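Local coordinates for protein farnesyl diphosphate phosphatase YisP (Bacillus subtilis subsp. subtilis, PDB 3WE9) that hydrolyses farnesyl diphosphate to farnesol and diphosphate, and is involved in biofilm formation, at residues 152-157 with 213-218. Sequence-based numbering, arbitrary orientation.
Sequences AVSLGL and EAYLEE
Leu157 lies over one face of the Tyr215 ring. Its CG sits above the ring centre, 3.9 Å from the centroid and 9° off the normal, a CH-pi contact. CD1 of Leu157 reaches on to Tyr215 CE2 at 3.8 Å. Tyr215 CG is anti to its carbonyl carbon, which sends the ring across helix 145-165. Ser154 comes to the edge of the same ring, its OG in the ring plane, 3.7 Å from Tyr215 CD1. That hydroxyl donates a short hydrogen bond to Glu218, 2.5 Å from OG to OE1. OG is also hydrogen-bonded to Gln150 O, one turn earlier in the helix. The donor meets the carboxylate from above, 45° out of its plane. The extended Glu218 chain carries the acid across to the serine. Replacing Tyr215 by an alanine would probably leave Leu157 without its aromatic partner and open a gap beside Ser154. Leu155 CD1 and Leu216 CD2 make a looser apolar contact at 4.3 Å. The segment axes run roughly antiparallel, at 144°. The contact joins helices 145-165 and 199-221 of the all-helical squalene/phytoene synthase fold. Leu155 and Leu216 pack on Leu238 of helix 228-250, while Leu157 touches Ala125 and Tyr126 of helix 118-140.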
ATOM      1  N   ALA A 152       3.745  10.247   4.994  1.00 19.78           N
ATOM      2  CA  ALA A 152       4.095   8.837   4.837  1.00 19.99           C
ATOM      3  C   ALA A 152       2.921   7.946   5.252  1.00 19.36           C
ATOM      4  O   ALA A 152       2.569   6.997   4.553  1.00 17.78           O
ATOM      5  CB  ALA A 152       5.326   8.507   5.683  1.00 20.26           C
ATOM      6  N   VAL A 153       2.320   8.252   6.395  1.00 18.65           N
ATOM      7  CA  VAL A 153       1.189   7.474   6.880  1.00 19.13           C
ATOM      8  C   VAL A 153       0.012   7.610   5.913  1.00 18.89           C
ATOM      9  O   VAL A 153      -0.644   6.621   5.576  1.00 16.34           O
ATOM     10  CB  VAL A 153       0.760   7.936   8.295  1.00 21.55           C
ATOM     11  CG1 VAL A 153      -0.527   7.231   8.711  1.00 20.31           C
ATOM     12  CG2 VAL A 153       1.876   7.630   9.300  1.00 22.18           C
ATOM     13  N   SER A 154      -0.242   8.832   5.457  1.00 16.77           N
ATOM     14  CA  SER A 154      -1.336   9.064   4.526  1.00 18.58           C
ATOM     15  C   SER A 154      -1.126   8.296   3.217  1.00 18.10           C
ATOM     16  O   SER A 154      -2.070   7.761   2.650  1.00 17.98           O
ATOM     17  CB  SER A 154      -1.485  10.561   4.245  1.00 21.14           C
ATOM     18  OG  SER A 154      -2.091  11.216   5.349  1.00 20.95           O
ATOM     19  N   LEU A 155       0.114   8.244   2.741  1.00 18.83           N
ATOM     20  CA  LEU A 155       0.416   7.524   1.508  1.00 18.05           C
ATOM     21  C   LEU A 155       0.128   6.030   1.677  1.00 16.46           C
ATOM     22  O   LEU A 155      -0.555   5.426   0.858  1.00 14.88           O
ATOM     23  CB  LEU A 155       1.882   7.719   1.118  1.00 18.87           C
ATOM     24  CG  LEU A 155       2.311   6.950  -0.140  1.00 18.53           C
ATOM     25  CD1 LEU A 155       1.484   7.410  -1.333  1.00 19.54           C
ATOM     26  CD2 LEU A 155       3.802   7.159  -0.391  1.00 20.45           C
ATOM     27  N   GLY A 156       0.652   5.441   2.746  1.00 14.68           N
ATOM     28  CA  GLY A 156       0.431   4.024   2.986  1.00 15.69           C
ATOM     29  C   GLY A 156      -1.040   3.697   3.170  1.00 14.47           C
ATOM     30  O   GLY A 156      -1.533   2.683   2.669  1.00 14.08           O
ATOM     31  N   LEU A 157      -1.730   4.558   3.907  1.00 13.95           N
ATOM     32  CA  LEU A 157      -3.159   4.413   4.170  1.00 16.77           C
ATOM     33  C   LEU A 157      -3.912   4.438   2.834  1.00 15.43           C
ATOM     34  O   LEU A 157      -4.718   3.557   2.545  1.00 14.01           O
ATOM     35  CB  LEU A 157      -3.614   5.577   5.067  1.00 17.16           C
ATOM     36  CG  LEU A 157      -5.034   5.885   5.578  1.00 21.81           C
ATOM     37  CD1 LEU A 157      -6.106   5.263   4.709  1.00 21.24           C
ATOM     38  CD2 LEU A 157      -5.154   5.423   7.004  1.00 23.78           C
ATOM     39  N   GLU A 213      -8.323   9.443  -2.326  1.00 17.29           N
ATOM     40  CA  GLU A 213      -7.715  10.535  -3.073  1.00 18.72           C
ATOM     41  C   GLU A 213      -7.347  11.720  -2.180  1.00 18.34           C
ATOM     42  O   GLU A 213      -6.372  12.421  -2.442  1.00 18.99           O
ATOM     43  CB  GLU A 213      -8.661  10.949  -4.212  1.00 22.60           C
ATOM     44  CG  GLU A 213      -8.960   9.765  -5.148  1.00 29.00           C
ATOM     45  CD  GLU A 213      -9.901  10.093  -6.291  1.00 31.04           C
ATOM     46  OE1 GLU A 213     -11.004  10.607  -6.029  1.00 37.27           O
ATOM     47  OE2 GLU A 213      -9.540   9.823  -7.457  1.00 35.14           O
ATOM     48  N   ALA A 214      -8.119  11.935  -1.120  1.00 18.10           N
ATOM     49  CA  ALA A 214      -7.830  13.019  -0.187  1.00 19.15           C
ATOM     50  C   ALA A 214      -6.493  12.707   0.508  1.00 19.86           C
ATOM     51  O   ALA A 214      -5.668  13.595   0.719  1.00 18.17           O
ATOM     52  CB  ALA A 214      -8.957  13.146   0.849  1.00 19.00           C
ATOM     53  N   TYR A 215      -6.281  11.441   0.868  1.00 17.99           N
ATOM     54  CA  TYR A 215      -5.030  11.055   1.510  1.00 18.73           C
ATOM     55  C   TYR A 215      -3.873  11.219   0.527  1.00 19.59           C
ATOM     56  O   TYR A 215      -2.810  11.709   0.895  1.00 18.79           O
ATOM     57  CB  TYR A 215      -5.096   9.606   2.004  1.00 19.01           C
ATOM     58  CG  TYR A 215      -5.918   9.422   3.261  1.00 18.85           C
ATOM     59  CD1 TYR A 215      -5.447   9.862   4.502  1.00 18.74           C
ATOM     60  CD2 TYR A 215      -7.159   8.799   3.214  1.00 16.05           C
ATOM     61  CE1 TYR A 215      -6.197   9.675   5.665  1.00 18.16           C
ATOM     62  CE2 TYR A 215      -7.915   8.611   4.363  1.00 18.54           C
ATOM     63  CZ  TYR A 215      -7.430   9.046   5.584  1.00 19.11           C
ATOM     64  OH  TYR A 215      -8.181   8.832   6.716  1.00 22.49           O
ATOM     65  N   LEU A 216      -4.089  10.813  -0.724  1.00 18.31           N
ATOM     66  CA  LEU A 216      -3.055  10.930  -1.754  1.00 18.94           C
ATOM     67  C   LEU A 216      -2.648  12.390  -1.959  1.00 20.43           C
ATOM     68  O   LEU A 216      -1.464  12.719  -1.944  1.00 19.23           O
ATOM     69  CB  LEU A 216      -3.558  10.343  -3.080  1.00 18.01           C
ATOM     70  CG  LEU A 216      -3.792   8.822  -3.140  1.00 16.21           C
ATOM     71  CD1 LEU A 216      -4.486   8.458  -4.444  1.00 20.02           C
ATOM     72  CD2 LEU A 216      -2.469   8.083  -3.005  1.00 17.28           C
ATOM     73  N   GLU A 217      -3.637  13.261  -2.144  1.00 22.75           N
ATOM     74  CA  GLU A 217      -3.394  14.688  -2.353  1.00 25.17           C
ATOM     75  C   GLU A 217      -2.591  15.274  -1.190  1.00 26.20           C
ATOM     76  O   GLU A 217      -1.771  16.175  -1.365  1.00 24.15           O
ATOM     77  CB  GLU A 217      -4.733  15.417  -2.499  1.00 30.47           C
ATOM     78  CG  GLU A 217      -4.634  16.881  -2.924  1.00 38.48           C
ATOM     79  CD  GLU A 217      -3.758  17.083  -4.156  1.00 42.80           C
ATOM     80  OE1 GLU A 217      -3.806  16.232  -5.071  1.00 46.08           O
ATOM     81  OE2 GLU A 217      -3.028  18.099  -4.212  1.00 46.04           O
ATOM     82  N   GLU A 218      -2.839  14.738  -0.002  1.00 26.83           N
ATOM     83  CA  GLU A 218      -2.167  15.158   1.221  1.00 28.36           C
ATOM     84  C   GLU A 218      -0.667  14.885   1.121  1.00 27.88           C
ATOM     85  O   GLU A 218       0.160  15.703   1.526  1.00 26.22           O
ATOM     86  CB  GLU A 218      -2.765  14.383   2.388  1.00 30.54           C
ATOM     87  CG  GLU A 218      -2.452  14.895   3.762  1.00 33.86           C
ATOM     88  CD  GLU A 218      -3.429  14.337   4.774  1.00 33.99           C
ATOM     89  OE1 GLU A 218      -3.015  13.538   5.639  1.00 33.75           O
ATOM     90  OE2 GLU A 218      -4.626  14.691   4.684  1.00 36.57           O
TER